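Long-range contacts in serine protease pet (Escherichia coli, PDB 4OM9), which acts as a secreted autotransporter enterotoxin of enteroaggregative Escherichia coli, its passenger domain probably cleaving host proteins such as alpha-fodrin as a serine protease: residues I525-K530 and G540-T545; L586-S591 and S610-G615; S916-E921 and T936-V941. All coordinates share one frame; numbering follows the deposited sequence.

Contact 1 (I525-K530 and G540-T545)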
# COMPACT_ATOMS: atom_id res chain seq x y z
N ILE A 525 -10.30 -18.64 -3.79
CA ILE A 525 -11.46 -18.93 -4.60
C ILE A 525 -11.77 -20.41 -4.47
O ILE A 525 -11.04 -21.14 -3.82
CB ILE A 525 -11.24 -18.55 -6.07
CG1 ILE A 525 -10.20 -19.48 -6.71
CG2 ILE A 525 -10.81 -17.07 -6.19
CD1 ILE A 525 -9.82 -19.06 -8.11
N PHE A 526 -12.85 -20.85 -5.10
CA PHE A 526 -13.27 -22.23 -5.01
C PHE A 526 -12.65 -23.07 -6.12
O PHE A 526 -12.42 -24.27 -5.94
CB PHE A 526 -14.79 -22.33 -5.07
CG PHE A 526 -15.50 -21.40 -4.12
CD1 PHE A 526 -15.38 -21.57 -2.75
CD2 PHE A 526 -16.30 -20.37 -4.61
CE1 PHE A 526 -16.03 -20.72 -1.88
CE2 PHE A 526 -16.94 -19.53 -3.75
CZ PHE A 526 -16.81 -19.71 -2.38
N ARG A 527 -12.37 -22.43 -7.26
CA ARG A 527 -11.90 -23.13 -8.46
C ARG A 527 -11.34 -22.14 -9.48
O ARG A 527 -12.00 -21.15 -9.81
CB ARG A 527 -13.05 -23.95 -9.07
CG ARG A 527 -12.66 -24.83 -10.26
CD ARG A 527 -13.88 -25.55 -10.85
NE ARG A 527 -14.83 -24.62 -11.47
CZ ARG A 527 -16.13 -24.88 -11.66
NH1 ARG A 527 -16.65 -26.04 -11.26
NH2 ARG A 527 -16.91 -23.98 -12.23
N THR A 528 -10.13 -22.37 -10.00
CA THR A 528 -9.55 -21.36 -10.87
C THR A 528 -9.83 -21.65 -12.34
O THR A 528 -9.94 -20.73 -13.13
CB THR A 528 -8.00 -21.15 -10.63
OG1 THR A 528 -7.28 -21.14 -11.88
CG2 THR A 528 -7.42 -22.17 -9.74
N THR A 529 -10.00 -22.92 -12.72
CA THR A 529 -10.52 -23.23 -14.06
C THR A 529 -12.02 -22.98 -14.14
O THR A 529 -12.77 -23.27 -13.21
CB THR A 529 -10.24 -24.69 -14.48
OG1 THR A 529 -10.79 -25.60 -13.51
CG2 THR A 529 -8.74 -24.93 -14.62
N LYS A 530 -12.46 -22.45 -15.28
CA LYS A 530 -13.82 -21.94 -15.40
C LYS A 530 -14.81 -23.02 -15.86
O LYS A 530 -15.99 -22.73 -16.10
CB LYS A 530 -13.83 -20.74 -16.36
CG LYS A 530 -12.94 -19.58 -15.89
CD LYS A 530 -13.30 -18.27 -16.60
CE LYS A 530 -14.73 -17.83 -16.27
NZ LYS A 530 -15.13 -16.55 -16.96
N GLY A 540 -25.85 -31.81 -12.68
CA GLY A 540 -26.65 -30.59 -12.61
C GLY A 540 -25.88 -29.29 -12.47
O GLY A 540 -24.75 -29.18 -12.93
N VAL A 541 -26.51 -28.30 -11.83
CA VAL A 541 -25.89 -27.00 -11.61
C VAL A 541 -24.49 -27.12 -10.99
O VAL A 541 -24.27 -27.92 -10.07
CB VAL A 541 -26.75 -26.09 -10.71
CG1 VAL A 541 -26.17 -24.68 -10.67
CG2 VAL A 541 -28.20 -26.05 -11.19
N ASP A 542 -23.56 -26.32 -11.51
CA ASP A 542 -22.20 -26.24 -11.00
C ASP A 542 -22.20 -25.91 -9.52
O ASP A 542 -22.89 -24.98 -9.08
CB ASP A 542 -21.42 -25.17 -11.78
CG ASP A 542 -19.92 -25.29 -11.61
OD1 ASP A 542 -19.45 -25.77 -10.56
OD2 ASP A 542 -19.21 -24.89 -12.55
N TRP A 543 -21.43 -26.67 -8.75
CA TRP A 543 -21.38 -26.45 -7.31
C TRP A 543 -20.83 -25.06 -7.00
O TRP A 543 -21.18 -24.45 -5.99
CB TRP A 543 -20.53 -27.53 -6.63
CG TRP A 543 -19.08 -27.59 -7.06
CD1 TRP A 543 -18.56 -28.37 -8.06
CD2 TRP A 543 -17.98 -26.87 -6.51
NE1 TRP A 543 -17.21 -28.18 -8.15
CE2 TRP A 543 -16.82 -27.26 -7.21
CE3 TRP A 543 -17.86 -25.92 -5.48
CZ2 TRP A 543 -15.56 -26.75 -6.92
CZ3 TRP A 543 -16.61 -25.41 -5.19
CH2 TRP A 543 -15.47 -25.83 -5.91
N VAL A 544 -19.97 -24.57 -7.88
CA VAL A 544 -19.47 -23.20 -7.80
C VAL A 544 -20.62 -22.20 -7.88
O VAL A 544 -20.72 -21.28 -7.06
CB VAL A 544 -18.45 -22.94 -8.92
CG1 VAL A 544 -18.11 -21.45 -9.03
CG2 VAL A 544 -17.21 -23.77 -8.68
N THR A 545 -21.49 -22.39 -8.86
CA THR A 545 -22.72 -21.60 -9.00
C THR A 545 -23.61 -21.78 -7.76
O THR A 545 -24.24 -20.83 -7.29
CB THR A 545 -23.51 -22.00 -10.28
OG1 THR A 545 -22.72 -21.75 -11.45
CG2 THR A 545 -24.83 -21.25 -10.39
O HOH W 1 -15.54 -28.66 -10.28

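Contact 2 (L586-S591 and S610-G615)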
# COMPACT_ATOMS: atom_id res chain seq x y z
N LEU A 586 9.83 12.56 -9.25
CA LEU A 586 9.24 11.92 -10.41
C LEU A 586 9.28 12.89 -11.60
O LEU A 586 8.77 14.02 -11.51
CB LEU A 586 7.80 11.50 -10.14
CG LEU A 586 7.22 10.50 -11.14
CD1 LEU A 586 6.18 9.62 -10.47
CD2 LEU A 586 6.63 11.18 -12.33
N ASN A 587 9.86 12.44 -12.71
CA ASN A 587 9.75 13.17 -13.96
C ASN A 587 8.83 12.45 -14.96
O ASN A 587 8.99 11.24 -15.20
CB ASN A 587 11.13 13.38 -14.58
CG ASN A 587 11.07 14.13 -15.91
OD1 ASN A 587 10.76 15.33 -15.96
ND2 ASN A 587 11.38 13.43 -17.00
N ILE A 588 7.87 13.17 -15.53
CA ILE A 588 6.99 12.64 -16.59
C ILE A 588 7.11 13.47 -17.85
O ILE A 588 7.03 14.69 -17.79
CB ILE A 588 5.49 12.67 -16.24
CG1 ILE A 588 5.22 13.37 -14.92
CG2 ILE A 588 4.82 11.30 -16.40
CD1 ILE A 588 3.76 13.29 -14.52
N GLU A 589 7.23 12.80 -18.99
CA GLU A 589 7.18 13.49 -20.26
C GLU A 589 6.13 12.85 -21.17
O GLU A 589 6.10 11.63 -21.31
CB GLU A 589 8.57 13.50 -20.91
CG GLU A 589 9.61 14.10 -19.98
CD GLU A 589 10.94 14.42 -20.63
OE1 GLU A 589 11.24 13.89 -21.73
OE2 GLU A 589 11.68 15.21 -20.02
N ASP A 590 5.25 13.68 -21.71
CA ASP A 590 4.26 13.25 -22.70
C ASP A 590 3.44 11.99 -22.35
O ASP A 590 3.16 11.16 -23.22
CB ASP A 590 4.98 13.04 -24.03
CG ASP A 590 5.85 14.24 -24.40
OD1 ASP A 590 5.29 15.25 -24.91
OD2 ASP A 590 7.07 14.19 -24.15
N SER A 591 3.03 11.87 -21.10
CA SER A 591 2.20 10.73 -20.73
C SER A 591 1.31 11.08 -19.54
O SER A 591 0.99 12.25 -19.33
CB SER A 591 3.07 9.50 -20.42
OG SER A 591 2.30 8.30 -20.46
N SER A 610 2.17 16.55 -19.82
CA SER A 610 1.67 15.33 -19.24
C SER A 610 0.41 15.57 -18.39
O SER A 610 0.14 16.69 -17.96
CB SER A 610 2.76 14.68 -18.38
OG SER A 610 3.81 14.16 -19.16
N VAL A 611 -0.34 14.50 -18.18
CA VAL A 611 -1.55 14.54 -17.38
C VAL A 611 -1.33 13.89 -16.02
O VAL A 611 -0.78 12.79 -15.93
CB VAL A 611 -2.72 13.86 -18.13
CG1 VAL A 611 -3.88 13.60 -17.20
CG2 VAL A 611 -3.18 14.75 -19.29
N ILE A 612 -1.74 14.59 -14.97
CA ILE A 612 -1.65 14.07 -13.61
C ILE A 612 -3.03 13.98 -12.96
O ILE A 612 -3.67 15.00 -12.67
CB ILE A 612 -0.75 14.95 -12.73
CG1 ILE A 612 0.59 15.19 -13.42
CG2 ILE A 612 -0.59 14.33 -11.34
CD1 ILE A 612 1.60 15.93 -12.54
N ASN A 613 -3.49 12.75 -12.74
CA ASN A 613 -4.76 12.57 -12.05
C ASN A 613 -4.51 12.06 -10.64
O ASN A 613 -4.21 10.88 -10.42
CB ASN A 613 -5.68 11.62 -12.82
CG ASN A 613 -5.99 12.13 -14.23
OD1 ASN A 613 -6.21 13.33 -14.43
ND2 ASN A 613 -5.99 11.22 -15.20
N ILE A 614 -4.58 12.97 -9.68
CA ILE A 614 -4.51 12.62 -8.26
C ILE A 614 -5.88 12.29 -7.73
O ILE A 614 -6.80 13.11 -7.80
CB ILE A 614 -3.92 13.76 -7.46
CG1 ILE A 614 -2.66 14.27 -8.16
CG2 ILE A 614 -3.65 13.31 -6.05
CD1 ILE A 614 -1.67 14.98 -7.26
N GLY A 615 -6.01 11.08 -7.19
CA GLY A 615 -7.31 10.57 -6.76
C GLY A 615 -8.13 10.11 -7.95
O GLY A 615 -9.33 10.36 -8.01

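Contact 3 (S916-E921 and T936-V941)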
# COMPACT_ATOMS: atom_id res chain seq x y z
N SER A 916 -2.20 61.14 2.53
CA SER A 916 -1.48 62.40 2.66
C SER A 916 -2.01 63.21 3.84
O SER A 916 -2.51 62.66 4.81
CB SER A 916 -1.59 63.21 1.37
OG SER A 916 -0.95 62.55 0.29
N ASP A 917 -1.89 64.53 3.74
CA ASP A 917 -2.35 65.42 4.80
C ASP A 917 -3.75 65.95 4.53
O ASP A 917 -4.13 67.01 5.02
CB ASP A 917 -1.38 66.59 4.98
CG ASP A 917 -0.04 66.15 5.54
OD1 ASP A 917 0.33 64.98 5.35
OD2 ASP A 917 0.64 66.99 6.18
N VAL A 918 -4.53 65.20 3.75
CA VAL A 918 -5.88 65.62 3.39
C VAL A 918 -6.93 64.78 4.09
O VAL A 918 -7.09 63.60 3.79
CB VAL A 918 -6.10 65.55 1.88
CG1 VAL A 918 -7.32 66.37 1.49
CG2 VAL A 918 -4.87 66.04 1.13
N THR A 919 -7.66 65.38 5.03
CA THR A 919 -8.67 64.66 5.79
C THR A 919 -10.04 65.30 5.69
O THR A 919 -10.34 66.25 6.42
CB THR A 919 -8.28 64.56 7.28
OG1 THR A 919 -7.97 65.86 7.79
CG2 THR A 919 -7.07 63.65 7.46
N PRO A 920 -10.88 64.79 4.78
CA PRO A 920 -12.28 65.23 4.65
C PRO A 920 -13.16 64.54 5.68
O PRO A 920 -12.69 63.63 6.36
CB PRO A 920 -12.66 64.81 3.23
CG PRO A 920 -11.38 64.28 2.60
CD PRO A 920 -10.52 63.84 3.73
N GLU A 921 -14.42 64.96 5.80
CA GLU A 921 -15.35 64.30 6.71
C GLU A 921 -16.51 63.66 5.95
O GLU A 921 -16.38 63.32 4.78
CB GLU A 921 -15.87 65.28 7.77
CG GLU A 921 -14.86 65.56 8.87
CD GLU A 921 -14.41 64.30 9.60
OE1 GLU A 921 -15.26 63.43 9.88
OE2 GLU A 921 -13.20 64.17 9.88
N THR A 936 -15.80 66.38 3.01
CA THR A 936 -15.49 67.77 3.34
C THR A 936 -14.06 68.15 2.93
O THR A 936 -13.64 67.92 1.79
CB THR A 936 -15.66 68.07 4.85
OG1 THR A 936 -14.70 67.33 5.61
CG2 THR A 936 -17.07 67.73 5.32
N GLY A 937 -13.30 68.73 3.86
CA GLY A 937 -12.09 69.46 3.54
C GLY A 937 -10.72 68.82 3.69
O GLY A 937 -10.43 67.81 3.05
N TYR A 938 -9.89 69.41 4.53
CA TYR A 938 -8.55 68.90 4.71
C TYR A 938 -7.90 69.51 5.94
O TYR A 938 -8.35 70.53 6.43
CB TYR A 938 -7.74 69.09 3.43
CG TYR A 938 -6.49 69.93 3.51
CD1 TYR A 938 -5.28 69.37 3.82
CD2 TYR A 938 -6.54 71.29 3.26
CE1 TYR A 938 -4.14 70.12 3.88
CE2 TYR A 938 -5.40 72.06 3.33
CZ TYR A 938 -4.21 71.46 3.65
OH TYR A 938 -3.07 72.21 3.71
N LYS A 939 -6.83 68.88 6.40
CA LYS A 939 -6.14 69.32 7.60
C LYS A 939 -4.63 69.20 7.48
O LYS A 939 -4.09 69.12 6.39
CB LYS A 939 -6.61 68.51 8.79
CG LYS A 939 -7.33 69.32 9.85
CD LYS A 939 -7.75 68.45 11.01
CE LYS A 939 -8.89 69.11 11.77
NZ LYS A 939 -10.22 68.93 11.13
N THR A 940 -3.96 69.21 8.61
CA THR A 940 -2.53 69.09 8.60
C THR A 940 -1.97 68.46 9.87
O THR A 940 -2.16 68.96 10.97
CB THR A 940 -1.86 70.44 8.33
OG1 THR A 940 -2.35 70.95 7.09
CG2 THR A 940 -0.41 70.27 8.19
N VAL A 941 -1.28 67.35 9.68
CA VAL A 941 -0.64 66.63 10.77
C VAL A 941 0.78 66.28 10.38
O VAL A 941 1.73 66.65 11.06
CB VAL A 941 -1.33 65.28 11.00
CG1 VAL A 941 -1.36 64.51 9.70
CG2 VAL A 941 -0.64 64.50 12.10

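Contact 1 (I525-K530 and G540-T545)
Arg527 and Asp542 form a salt bridge between the loop 525-530 and the start of helix 543-550. Arg527 NH2 reaches Asp542 OD2 at 2.5 Å with an N-H...O angle of 163°; the length is doubtfully short. Arg527 NH1 gives a second bond to Asp542 OD1 at 2.9 Å, on the syn lone pair. The pairing is not coplanar: guanidinium and carboxylate are turned 44° against each other. Asp542 is also the N-cap, for its OD1 accepts from Val544 N at 3.0 Å from above the carboxylate plane.

One water joins the groups as well, accepting from Arg527 NH1 and from Trp543 NE1, the latter at 2.7 Å.

Apolar contacts lie beneath the charges. Val544 CG2 sits over the centre of one guanidinium face, 3.4 Å from Arg527 CZ, and the same methyl rests on a face of the Trp543 indole. The far corner of that indole abuts Phe526, the residue before Arg527, with Trp543 CZ3 3.6 Å from Phe526 CB, while Phe526 O lies at the ring edge. The Phe526 ring runs on to Ala10 and Leu14 of helix 10-17.

With CG of Arg527 anti to the backbone N (chi1 -175°), the bend at chi3 brings one guanidinium face against Val544 CG2. Arg527 NH1 and Val544 N share Asp542 OD1 and help to fix the carboxylate's rotation; guanidinium and helix start probably favour the ionised form of Asp542.

Contact 2 (L586-S591 and S610-G615)
Ser610 OG lies against the backbone bend at Asp590-Ser591 and accepts an almost straight hydrogen bond from Ser591 N, at 3.1 Å and 173°. The hydroxyl is also close to Asp590 N, but the angle there rules out a bond. One residue on, Val611 N donates to Ser591 O at 2.9 Å, so that two bonds hold the backbone of Ser591 from both its amide and its carbonyl.

Beside this polar pair, Ile588 CB stands 3.7 Å from Ser610 OG. Further inward the aliphatic ends meet: Ile588 CD1 is 3.9 Å from Ile612 CG1, the two chains crossing at a slant.

The next shell sets these groups in place. With OG beside its own backbone N (chi1 -70°), Ser610 also hydrogen-bonds to Lys608 O, which ties its hydroxyl to the preceding strand. The bend is flanked by Asp590 OD1 bonded to Asn609 ND2 and by a salt bridge between Glu589 and Lys608. Asp590 itself has a left-handed backbone conformation, which turns the chain out of strand 585-589. Inside, Leu593, Ile605 and Ala607 pack round the isoleucines.

Such a corner, with polar bonds at the turn and stacked aliphatic side chains within, belongs to the right-handed parallel beta-helix of autotransporter passenger domains, here between successive coils.

Contact 3 (S916-E921 and T936-V941)
Segments 916-921 and 936-941, neither of them a regular strand, run roughly antiparallel, their end-to-end directions 144° apart, with Thr919 CA 4.4 Å from Tyr938 CA and Pro920 CA 4.3 Å from Thr936 CA, yet no hydrogen bond joins the two main chains to each other.

Val918 and Tyr938 supply the apolar contact: Val918 CG1 lies 3.4 Å from Tyr938 CB, the two side chains crossing at about a right angle. With CG1 anti to the backbone N (chi1 -163°), this branch of the valine is the one turned to the tyrosine, and it also approaches Gly937 O at 3.8 Å. Asp917 O and Val918 CA lie at the edge of the Tyr938 ring, near its plane, although the closest approach there is too tight in the model to carry weight. The phenol has its polar partner outside the pair, in Gly884 O.

These residues lie in the C-terminal part of the passenger domain, far out along the beta-helix axis from the protease end. Here Pro920 and Val918 also pack on Phe879, and Tyr938 N bonds to Asp886 OD1, so the pair leans on an adjoining stretch of chain.

On the other flank, Thr919 OG1 meets Lys939 CB at 3.1 Å, the two side chains crossing at an angle. The side chains of Glu921 and Thr936 run in parallel from the two chains, with Thr936 CG2 3.7 Å from Glu921 CB. The charges nearby do not meet: Glu921 OE2 and Lys939 NZ are 5.8 Å apart, so any attraction is probably weak.

Read from the N terminus, the three contacts follow one another in series, and none crosses or encloses another. Contact 1 closes a loop whose nine intervening residues hold no helix or strand, joining the chain after strand 514-520 to helix 543-550. Contact 2 closes a longer loop that is mostly strand, running through 592-595 and 599-608, and so belongs to the beta-helix itself. Contact 3 closes an irregular loop near the C-terminal end. Centres of contacts 1 and 2 are 42 Å apart and those of 2 and 3 are 58 Å apart, while contacts 1 and 3, 92 Å apart, lie on opposite sides of the chain's centre.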